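DNA polymerase (PDB 2PY5) replicates the phage phi29 genome from a protein primer, coupling highly processive, strand-displacing DNA synthesis with 3'-5' exonuclease proofreading. Local coordinates at residues Cys290-Lys295 with Lys317-Glu322; Arg236-Glu241 with Tyr494-Thr499; Gln286-Glu291 with Leu326-Val331. The protein carries 2 engineered substitutions. All coordinates share one frame; numbering follows the deposited sequence.

Contact 1: Cys290-Lys295 with Lys317-Glu322. With EDO (1,2-ethanediol), chain J.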
loop_
_atom_site.group_PDB
_atom_site.type_symbol
_atom_site.label_atom_id
_atom_site.label_comp_id
_atom_site.label_asym_id
_atom_site.label_seq_id
_atom_site.Cartn_x
_atom_site.Cartn_y
_atom_site.Cartn_z
ATOM N N CYS F 290 -9.036 -9.963 -28.940
ATOM C CA CYS F 290 -10.427 -9.797 -29.336
ATOM C C CYS F 290 -10.808 -8.335 -29.420
ATOM O O CYS F 290 -10.046 -7.452 -29.033
ATOM C CB CYS F 290 -11.365 -10.511 -28.355
ATOM S SG CYS F 290 -11.393 -9.784 -26.713
ATOM N N GLU F 291 -11.990 -8.100 -29.975
ATOM C CA GLU F 291 -12.693 -6.846 -29.832
ATOM C C GLU F 291 -13.922 -7.132 -28.992
ATOM O O GLU F 291 -14.327 -8.292 -28.818
ATOM C CB GLU F 291 -13.046 -6.280 -31.205
ATOM C CG GLU F 291 -11.806 -5.848 -31.979
ATOM C CD GLU F 291 -12.119 -5.415 -33.388
ATOM O OE1 GLU F 291 -11.860 -6.196 -34.328
ATOM O OE2 GLU F 291 -12.623 -4.301 -33.552
ATOM N N PHE F 292 -14.438 -6.100 -28.357
ATOM C CA PHE F 292 -15.536 -6.297 -27.425
ATOM C C PHE F 292 -16.492 -5.120 -27.357
ATOM O O PHE F 292 -16.140 -3.988 -27.694
ATOM C CB PHE F 292 -15.013 -6.631 -26.022
ATOM C CG PHE F 292 -14.114 -5.580 -25.430
ATOM C CD1 PHE F 292 -14.652 -4.445 -24.821
ATOM C CD2 PHE F 292 -12.728 -5.733 -25.464
ATOM C CE1 PHE F 292 -13.827 -3.482 -24.257
ATOM C CE2 PHE F 292 -11.890 -4.757 -24.899
ATOM C CZ PHE F 292 -12.444 -3.644 -24.295
ATOM N N GLU F 293 -17.723 -5.417 -26.956
ATOM C CA GLU F 293 -18.733 -4.390 -26.718
ATOM C C GLU F 293 -19.549 -4.804 -25.499
ATOM O O GLU F 293 -20.067 -5.922 -25.444
ATOM C CB GLU F 293 -19.648 -4.204 -27.933
ATOM C CG GLU F 293 -19.985 -2.738 -28.223
ATOM C CD GLU F 293 -18.910 -2.014 -29.033
ATOM O OE1 GLU F 293 -18.126 -2.653 -29.782
ATOM O OE2 GLU F 293 -18.858 -0.780 -28.930
ATOM N N LEU F 294 -19.640 -3.913 -24.516
ATOM C CA LEU F 294 -20.357 -4.209 -23.272
ATOM C C LEU F 294 -21.819 -4.510 -23.553
ATOM O O LEU F 294 -22.454 -3.795 -24.338
ATOM C CB LEU F 294 -20.255 -3.011 -22.340
ATOM C CG LEU F 294 -20.877 -3.129 -20.954
ATOM C CD1 LEU F 294 -20.124 -4.182 -20.133
ATOM C CD2 LEU F 294 -20.862 -1.773 -20.281
ATOM N N LYS F 295 -22.354 -5.554 -22.925
ATOM C CA LYS F 295 -23.780 -5.884 -23.035
ATOM C C LYS F 295 -24.622 -4.886 -22.257
ATOM O O LYS F 295 -24.223 -4.430 -21.181
ATOM C CB LYS F 295 -24.039 -7.298 -22.527
ATOM C CG LYS F 295 -23.499 -8.369 -23.408
ATOM C CD LYS F 295 -23.747 -9.720 -22.801
ATOM C CE LYS F 295 -23.042 -10.791 -23.571
ATOM N NZ LYS F 295 -23.137 -12.127 -22.919
ATOM N N LYS F 317 -16.399 0.333 -22.276
ATOM C CA LYS F 317 -17.620 -0.119 -22.921
ATOM C C LYS F 317 -17.294 -0.815 -24.239
ATOM O O LYS F 317 -18.001 -1.720 -24.653
ATOM C CB LYS F 317 -18.537 1.075 -23.186
ATOM C CG LYS F 317 -19.961 0.725 -23.576
ATOM C CD LYS F 317 -20.780 2.013 -23.807
ATOM C CE LYS F 317 -22.255 1.841 -23.450
ATOM N NZ LYS F 317 -22.999 3.143 -23.392
ATOM N N SER F 318 -16.217 -0.370 -24.892
ATOM C CA SER F 318 -15.855 -0.844 -26.222
ATOM C C SER F 318 -14.347 -0.872 -26.415
ATOM O O SER F 318 -13.629 -0.036 -25.866
ATOM C CB SER F 318 -16.450 0.099 -27.261
ATOM O OG SER F 318 -16.176 -0.363 -28.569
ATOM N N SER F 319 -13.878 -1.803 -27.245
ATOM C CA SER F 319 -12.493 -1.826 -27.673
ATOM C C SER F 319 -12.202 -0.736 -28.714
ATOM O O SER F 319 -11.051 -0.399 -28.962
ATOM C CB SER F 319 -12.140 -3.223 -28.208
ATOM O OG SER F 319 -13.092 -3.659 -29.162
ATOM N N GLY F 320 -13.239 -0.174 -29.316
ATOM C CA GLY F 320 -13.059 0.961 -30.217
ATOM C C GLY F 320 -12.097 0.686 -31.362
ATOM O O GLY F 320 -11.292 1.546 -31.738
ATOM N N GLY F 321 -12.175 -0.519 -31.916
ATOM C CA GLY F 321 -11.406 -0.871 -33.104
ATOM C C GLY F 321 -9.945 -1.180 -32.859
ATOM O O GLY F 321 -9.263 -1.665 -33.766
ATOM N N GLU F 322 -9.454 -0.887 -31.649
ATOM C CA GLU F 322 -8.137 -1.318 -31.216
ATOM C C GLU F 322 -8.322 -2.727 -30.701
ATOM O O GLU F 322 -9.194 -2.969 -29.875
ATOM C CB GLU F 322 -7.624 -0.416 -30.090
ATOM C CG GLU F 322 -6.121 -0.462 -29.862
ATOM C CD GLU F 322 -5.572 0.878 -29.373
ATOM O OE1 GLU F 322 -4.868 1.556 -30.155
ATOM O OE2 GLU F 322 -5.864 1.258 -28.219
HETATM C C1 EDO J . -24.126 -0.317 -20.241
HETATM O O1 EDO J . -24.542 -1.575 -19.689
HETATM C C2 EDO J . -24.464 -0.253 -21.726
HETATM O O2 EDO J . -23.485 -0.936 -22.525
HETATM O O HOH W 1 -13.505 -2.764 -31.617
#
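The Phe292 ring carries Ser319 on one face: CB of Ser319 stands 3.8 Å from the ring centroid, 17° off the normal, a CH-pi contact, with the Ser319 backbone N over the same ring nearer its rim. The carbonyl O of Lys317 lies at the ring edge, and Tyr340 meets the ring at a steep angle from strand 340-356. The motif is a single beta bridge, Glu293 with Ser318, joining the end of strand 283-294 to a loop that closes in a type I' turn, Ser319 to Glu322, with Gly320 and Gly321 at its positive-phi positions. Two backbone bonds support the bridge: Leu294 N to Lys317 O (2.7 Å) and Ser319 N to Phe292 O (3.2 Å). Ser319 OG sits between its own backbone N and carbonyl carbon (chi1 50°), which aims it at the strand, where it accepts from Phe292 N at 2.9 Å. Glu291 shares a water with Ser319 OG and Gly321 N through OE2, while its OE1 bonds Asn344. Within the bridged pair, Ser318 OG accepts from Gly320 N at 3.0 Å, forming an ST turn, and donates its own proton to Glu293 OE2 at 2.7 Å, from above the carboxylate plane, 46° out of it.

Contact 2: Arg236-Glu241 with Tyr494-Thr499. With EDO (1,2-ethanediol), chain K.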
loop_
_atom_site.group_PDB
_atom_site.type_symbol
_atom_site.label_atom_id
_atom_site.label_comp_id
_atom_site.label_asym_id
_atom_site.label_seq_id
_atom_site.Cartn_x
_atom_site.Cartn_y
_atom_site.Cartn_z
ATOM N N ARG F 236 -24.146 6.812 -14.768
ATOM C CA ARG F 236 -25.473 7.289 -14.390
ATOM C C ARG F 236 -25.443 8.298 -13.246
ATOM O O ARG F 236 -26.285 9.197 -13.188
ATOM C CB ARG F 236 -26.365 6.103 -13.995
ATOM C CG ARG F 236 -27.766 6.492 -13.629
ATOM C CD ARG F 236 -28.751 5.395 -13.914
ATOM N NE ARG F 236 -28.850 4.428 -12.828
ATOM C CZ ARG F 236 -29.652 4.545 -11.768
ATOM N NH1 ARG F 236 -30.408 5.619 -11.587
ATOM N NH2 ARG F 236 -29.670 3.583 -10.851
ATOM N N PHE F 237 -24.466 8.134 -12.344
ATOM C CA PHE F 237 -24.343 8.946 -11.126
ATOM C C PHE F 237 -23.179 9.937 -11.115
ATOM O O PHE F 237 -23.004 10.688 -10.145
ATOM C CB PHE F 237 -24.234 8.005 -9.915
ATOM C CG PHE F 237 -25.469 7.220 -9.688
ATOM C CD1 PHE F 237 -25.547 5.889 -10.060
ATOM C CD2 PHE F 237 -26.587 7.819 -9.140
ATOM C CE1 PHE F 237 -26.693 5.164 -9.853
ATOM C CE2 PHE F 237 -27.746 7.094 -8.947
ATOM C CZ PHE F 237 -27.791 5.762 -9.306
ATOM N N LYS F 238 -22.406 9.975 -12.192
ATOM C CA LYS F 238 -21.246 10.861 -12.282
ATOM C C LYS F 238 -21.634 12.333 -12.134
ATOM O O LYS F 238 -22.394 12.870 -12.948
ATOM C CB LYS F 238 -20.536 10.656 -13.622
ATOM C CG LYS F 238 -19.196 11.362 -13.719
ATOM C CD LYS F 238 -18.406 10.858 -14.911
ATOM C CE LYS F 238 -16.962 11.315 -14.873
ATOM N NZ LYS F 238 -16.113 10.671 -15.930
ATOM N N GLU F 239 -21.118 12.963 -11.077
ATOM C CA GLU F 239 -21.299 14.390 -10.807
ATOM C C GLU F 239 -22.741 14.771 -10.435
ATOM O O GLU F 239 -23.085 15.952 -10.422
ATOM C CB GLU F 239 -20.775 15.263 -11.977
ATOM C CG GLU F 239 -19.286 15.124 -12.233
ATOM C CD GLU F 239 -18.793 15.942 -13.414
ATOM O OE1 GLU F 239 -18.885 17.181 -13.373
ATOM O OE2 GLU F 239 -18.283 15.337 -14.375
ATOM N N LYS F 240 -23.562 13.775 -10.094
ATOM C CA LYS F 240 -24.964 13.991 -9.741
ATOM C C LYS F 240 -25.136 14.070 -8.226
ATOM O O LYS F 240 -24.447 13.377 -7.478
ATOM C CB LYS F 240 -25.845 12.853 -10.272
ATOM C CG LYS F 240 -25.749 12.598 -11.770
ATOM C CD LYS F 240 -26.182 13.802 -12.573
ATOM C CE LYS F 240 -26.152 13.510 -14.069
ATOM N NZ LYS F 240 -26.487 14.723 -14.879
ATOM N N GLU F 241 -26.069 14.907 -7.786
ATOM C CA GLU F 241 -26.489 14.931 -6.392
ATOM C C GLU F 241 -27.309 13.656 -6.140
ATOM O O GLU F 241 -28.256 13.366 -6.875
ATOM C CB GLU F 241 -27.325 16.183 -6.110
ATOM N N TYR F 494 -20.695 11.859 -6.112
ATOM C CA TYR F 494 -19.563 11.113 -6.650
ATOM C C TYR F 494 -19.118 11.795 -7.939
ATOM O O TYR F 494 -19.898 11.956 -8.877
ATOM C CB TYR F 494 -19.958 9.662 -6.964
ATOM C CG TYR F 494 -20.355 8.841 -5.758
ATOM C CD1 TYR F 494 -21.611 9.007 -5.160
ATOM C CD2 TYR F 494 -19.487 7.907 -5.217
ATOM C CE1 TYR F 494 -21.983 8.235 -4.040
ATOM C CE2 TYR F 494 -19.850 7.133 -4.117
ATOM C CZ TYR F 494 -21.091 7.319 -3.529
ATOM O OH TYR F 494 -21.458 6.575 -2.439
ATOM N N LEU F 495 -17.868 12.234 -7.972
ATOM C CA LEU F 495 -17.356 12.959 -9.136
ATOM C C LEU F 495 -16.566 12.050 -10.060
ATOM O O LEU F 495 -16.701 12.130 -11.283
ATOM C CB LEU F 495 -16.469 14.108 -8.675
ATOM C CG LEU F 495 -17.096 15.143 -7.756
ATOM C CD1 LEU F 495 -16.060 16.183 -7.360
ATOM C CD2 LEU F 495 -18.337 15.808 -8.372
ATOM N N ARG F 496 -15.711 11.224 -9.463
ATOM C CA ARG F 496 -14.815 10.301 -10.176
ATOM C C ARG F 496 -14.563 9.089 -9.303
ATOM O O ARG F 496 -14.932 9.077 -8.118
ATOM C CB ARG F 496 -13.463 10.980 -10.441
ATOM C CG ARG F 496 -13.515 12.289 -11.198
ATOM C CD ARG F 496 -13.756 12.031 -12.667
ATOM N NE ARG F 496 -13.640 13.242 -13.469
ATOM C CZ ARG F 496 -14.652 14.035 -13.806
ATOM N NH1 ARG F 496 -15.888 13.771 -13.410
ATOM N NH2 ARG F 496 -14.428 15.111 -14.554
ATOM N N GLN F 497 -13.893 8.084 -9.867
ATOM C CA GLN F 497 -13.344 6.991 -9.068
ATOM C C GLN F 497 -12.564 7.591 -7.901
ATOM O O GLN F 497 -11.816 8.566 -8.077
ATOM C CB GLN F 497 -12.412 6.090 -9.901
ATOM C CG GLN F 497 -13.128 5.246 -10.934
ATOM C CD GLN F 497 -12.229 4.757 -12.073
ATOM O OE1 GLN F 497 -12.358 3.615 -12.535
ATOM N NE2 GLN F 497 -11.339 5.629 -12.553
ATOM N N LYS F 498 -12.771 7.032 -6.711
ATOM C CA LYS F 498 -12.075 7.450 -5.495
ATOM C C LYS F 498 -12.281 8.910 -5.114
ATOM O O LYS F 498 -11.488 9.447 -4.355
ATOM C CB LYS F 498 -10.573 7.130 -5.594
ATOM C CG LYS F 498 -10.310 5.635 -5.739
ATOM C CD LYS F 498 -8.849 5.306 -5.677
ATOM C CE LYS F 498 -8.624 3.814 -5.831
ATOM N NZ LYS F 498 -9.189 3.013 -4.703
ATOM N N THR F 499 -13.351 9.536 -5.610
ATOM C CA THR F 499 -13.589 10.960 -5.398
ATOM C C THR F 499 -15.080 11.205 -5.134
ATOM O O THR F 499 -15.865 11.352 -6.068
ATOM C CB THR F 499 -13.131 11.798 -6.605
ATOM O OG1 THR F 499 -11.778 11.440 -6.943
ATOM C CG2 THR F 499 -13.192 13.284 -6.310
HETATM C C1 EDO K . -27.746 1.152 -14.130
HETATM O O1 EDO K . -27.293 2.502 -14.192
HETATM C C2 EDO K . -29.190 1.068 -13.637
HETATM O O2 EDO K . -30.124 1.314 -14.699
HETATM O O HOH W 2 -23.141 11.200 -7.504
HETATM O O HOH W 3 -16.475 16.703 -16.215
#
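Glu239 N donates to Tyr494 O at 2.7 Å where the type II turn from Phe237 to Lys240 abuts the end of strand 491-496. A water donates to Phe237 O and Lys240 O and accepts from Tyr494 N, so Tyr494 O is bonded to the turn directly and Tyr494 N through water. Glu239 forms a salt bridge with Arg496: OE2 and NH1 are 3.0 Å apart. The N-H...O angle is 170° and the oxygen lies in the guanidinium plane, yet NH1 stands above the carboxylate plane, the two planes being 59° apart. A second water links OE2 to Arg496 NH2. The arginine chain bends at chi2 (-76°), folding back so that NH1 also donates to Leu495 O at 2.8 Å; NE pairs with the C-terminal carboxylate of Lys575. Extended Lys238 crosses the guanidinium with CE 3.1 Å from Arg496 NH1; the like charges, NZ over one face and NH1, are 4.0 Å apart with no bond between them, and NZ forms a long, weak ion pair with Glu314. Leu495 CD2 meets Glu239 CG at 4.0 Å, the two side chains crossing at about a right angle. Tyr494 OH bonds His461, and its ring stacks on Tyr500, probably involved in binding template-primer structures. Leu495 and Arg496 both face Thr499, a classic beta bulge at the type II turn that links strands 491-496 and 499-509 of the polymerization region.

Contact 3: Gln286-Glu291 with Leu326-Val331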
loop_
_atom_site.group_PDB
_atom_site.type_symbol
_atom_site.label_atom_id
_atom_site.label_comp_id
_atom_site.label_asym_id
_atom_site.label_seq_id
_atom_site.Cartn_x
_atom_site.Cartn_y
_atom_site.Cartn_z
ATOM N N GLN F 286 -5.439 -17.484 -19.877
ATOM C CA GLN F 286 -5.639 -17.560 -21.338
ATOM C C GLN F 286 -5.148 -16.256 -21.954
ATOM O O GLN F 286 -5.585 -15.187 -21.539
ATOM C CB GLN F 286 -7.118 -17.762 -21.650
ATOM C CG GLN F 286 -7.480 -17.845 -23.134
ATOM C CD GLN F 286 -7.008 -19.143 -23.783
ATOM O OE1 GLN F 286 -7.491 -20.244 -23.440
ATOM N NE2 GLN F 286 -6.095 -19.025 -24.748
ATOM N N HIS F 287 -4.249 -16.357 -22.926
ATOM C CA HIS F 287 -3.900 -15.237 -23.801
ATOM C C HIS F 287 -4.930 -15.219 -24.922
ATOM O O HIS F 287 -5.067 -16.205 -25.670
ATOM C CB HIS F 287 -2.488 -15.405 -24.362
ATOM C CG HIS F 287 -1.998 -14.241 -25.189
ATOM N ND1 HIS F 287 -0.871 -14.325 -25.978
ATOM C CD2 HIS F 287 -2.477 -12.980 -25.353
ATOM C CE1 HIS F 287 -0.673 -13.168 -26.590
ATOM N NE2 HIS F 287 -1.624 -12.333 -26.219
ATOM N N ILE F 288 -5.632 -14.093 -25.049
ATOM C CA ILE F 288 -6.738 -13.932 -25.995
ATOM C C ILE F 288 -6.582 -12.571 -26.649
ATOM O O ILE F 288 -6.202 -11.618 -25.978
ATOM C CB ILE F 288 -8.128 -14.051 -25.276
ATOM C CG1 ILE F 288 -9.296 -13.814 -26.236
ATOM C CG2 ILE F 288 -8.221 -13.113 -24.059
ATOM C CD1 ILE F 288 -10.646 -14.227 -25.655
ATOM N N ARG F 289 -6.877 -12.495 -27.949
ATOM C CA ARG F 289 -6.996 -11.228 -28.650
ATOM C C ARG F 289 -8.437 -11.136 -29.091
ATOM O O ARG F 289 -8.997 -12.117 -29.562
ATOM C CB ARG F 289 -6.069 -11.171 -29.856
ATOM C CG ARG F 289 -4.600 -10.976 -29.496
ATOM C CD ARG F 289 -3.694 -11.099 -30.684
ATOM N NE ARG F 289 -3.837 -9.963 -31.598
ATOM C CZ ARG F 289 -3.233 -8.783 -31.445
ATOM N NH1 ARG F 289 -2.426 -8.547 -30.420
ATOM N NH2 ARG F 289 -3.423 -7.837 -32.335
ATOM N N CYS F 290 -9.036 -9.963 -28.940
ATOM C CA CYS F 290 -10.427 -9.797 -29.336
ATOM C C CYS F 290 -10.808 -8.335 -29.420
ATOM O O CYS F 290 -10.046 -7.452 -29.033
ATOM C CB CYS F 290 -11.365 -10.511 -28.355
ATOM S SG CYS F 290 -11.393 -9.784 -26.713
ATOM N N GLU F 291 -11.990 -8.100 -29.975
ATOM C CA GLU F 291 -12.693 -6.846 -29.832
ATOM C C GLU F 291 -13.922 -7.132 -28.992
ATOM O O GLU F 291 -14.327 -8.292 -28.818
ATOM C CB GLU F 291 -13.046 -6.280 -31.205
ATOM C CG GLU F 291 -11.806 -5.848 -31.979
ATOM C CD GLU F 291 -12.119 -5.415 -33.388
ATOM O OE1 GLU F 291 -11.860 -6.196 -34.328
ATOM O OE2 GLU F 291 -12.623 -4.301 -33.552
ATOM N N LEU F 326 -5.003 -9.581 -24.307
ATOM C CA LEU F 326 -5.184 -9.799 -22.881
ATOM C C LEU F 326 -4.695 -11.161 -22.440
ATOM O O LEU F 326 -4.875 -12.140 -23.135
ATOM C CB LEU F 326 -6.670 -9.704 -22.543
ATOM C CG LEU F 326 -7.393 -8.412 -22.943
ATOM C CD1 LEU F 326 -8.900 -8.639 -22.942
ATOM C CD2 LEU F 326 -7.001 -7.287 -22.022
ATOM N N TRP F 327 -4.105 -11.207 -21.244
ATOM C CA TRP F 327 -3.868 -12.454 -20.528
ATOM C C TRP F 327 -4.796 -12.436 -19.319
ATOM O O TRP F 327 -4.658 -11.553 -18.464
ATOM C CB TRP F 327 -2.424 -12.530 -20.069
ATOM C CG TRP F 327 -1.454 -12.679 -21.173
ATOM C CD1 TRP F 327 -1.062 -11.714 -22.049
ATOM C CD2 TRP F 327 -0.738 -13.866 -21.531
ATOM N NE1 TRP F 327 -0.133 -12.225 -22.938
ATOM C CE2 TRP F 327 0.086 -13.541 -22.627
ATOM C CE3 TRP F 327 -0.686 -15.169 -21.010
ATOM C CZ2 TRP F 327 0.932 -14.472 -23.231
ATOM C CZ3 TRP F 327 0.144 -16.099 -21.627
ATOM C CH2 TRP F 327 0.942 -15.745 -22.718
ATOM N N LEU F 328 -5.718 -13.395 -19.251
ATOM C CA LEU F 328 -6.785 -13.407 -18.242
ATOM C C LEU F 328 -6.829 -14.711 -17.486
ATOM O O LEU F 328 -6.825 -15.783 -18.089
ATOM C CB LEU F 328 -8.159 -13.199 -18.903
ATOM C CG LEU F 328 -8.340 -11.900 -19.705
ATOM C CD1 LEU F 328 -9.670 -11.911 -20.405
ATOM C CD2 LEU F 328 -8.242 -10.714 -18.785
ATOM N N SER F 329 -6.918 -14.615 -16.164
ATOM C CA SER F 329 -7.305 -15.779 -15.366
ATOM C C SER F 329 -8.665 -16.286 -15.844
ATOM O O SER F 329 -9.477 -15.533 -16.398
ATOM C CB SER F 329 -7.383 -15.398 -13.887
ATOM O OG SER F 329 -8.545 -14.606 -13.600
ATOM N N ASN F 330 -8.984 -17.551 -15.593
ATOM C CA ASN F 330 -10.293 -18.054 -15.997
ATOM C C ASN F 330 -11.453 -17.306 -15.307
ATOM O O ASN F 330 -12.541 -17.187 -15.868
ATOM C CB ASN F 330 -10.431 -19.584 -15.791
ATOM C CG ASN F 330 -10.183 -20.025 -14.357
ATOM O OD1 ASN F 330 -9.033 -20.168 -13.942
ATOM N ND2 ASN F 330 -11.267 -20.277 -13.608
ATOM N N VAL F 331 -11.196 -16.813 -14.096
ATOM C CA VAL F 331 -12.181 -16.059 -13.346
ATOM C C VAL F 331 -12.491 -14.755 -14.126
ATOM O O VAL F 331 -13.652 -14.414 -14.353
ATOM C CB VAL F 331 -11.656 -15.717 -11.954
ATOM C CG1 VAL F 331 -12.639 -14.819 -11.234
ATOM C CG2 VAL F 331 -11.430 -17.013 -11.123
#
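His287 and Trp327 lie face to face in an offset stack, with the imidazole and five-membered ring centroids 4.0 Å apart and their planes at 13°. Two different first torsions produce the overlap: His287 has CG opposite its backbone N (chi1 -175°), whereas Trp327 has CG opposite its carbonyl carbon (chi1 -69°), which brings the indole over His287. His287 CB then sits squarely over the six-membered ring, 3.5 Å from its centroid, a CH-pi contact, and ND1 approaches CZ2 of Trp327 to 3.3 Å. A hydrogen bond between NE2 and Asp325 helps hold the rotation of the imidazole. This stack marks the non-hydrogen-bonded pair of an antiparallel ladder between strands 283-294 and 324-329, flanked by the hydrogen-bonded pairs Gln286 with Leu328 and Ile288 with Leu326. Its bonds include Ile288 N to Leu326 O at 2.8 Å. On the other face, Ile288 and Leu326 run side by side; CG2 of Ile288 touches Leu326 CB at 4.0 Å and meets Leu328 CD1. Leu326 and Leu328 pack on Met336 of helix 330-339, and Ile288 on Val345 of strand 340-356. Gln286 turns its amide away from Leu328 so that NE2 reaches His287 O at 3.1 Å and Gly273 O.

How the contacts relate
Contacts 1 and 3 share Cys290 and Glu291 on strand 283-294, with centres 13 Å apart. Contact 3 is buried and joins that strand to its sheet neighbour through a regular ladder, an aromatic stack and aliphatic packing. Contact 1, at the surface, has a single bridge with serine hydroxyls, carboxylates and water doing much of the bonding. Contact 2 is partly buried and involves a strand of a different sheet, 24 Å from contact 1 between centres and 30 Å from contact 3; it joins segments far apart in sequence through one direct backbone bond, bridging waters and a salt bridge. Of the three, contact 2 lies closest to the bound DNA.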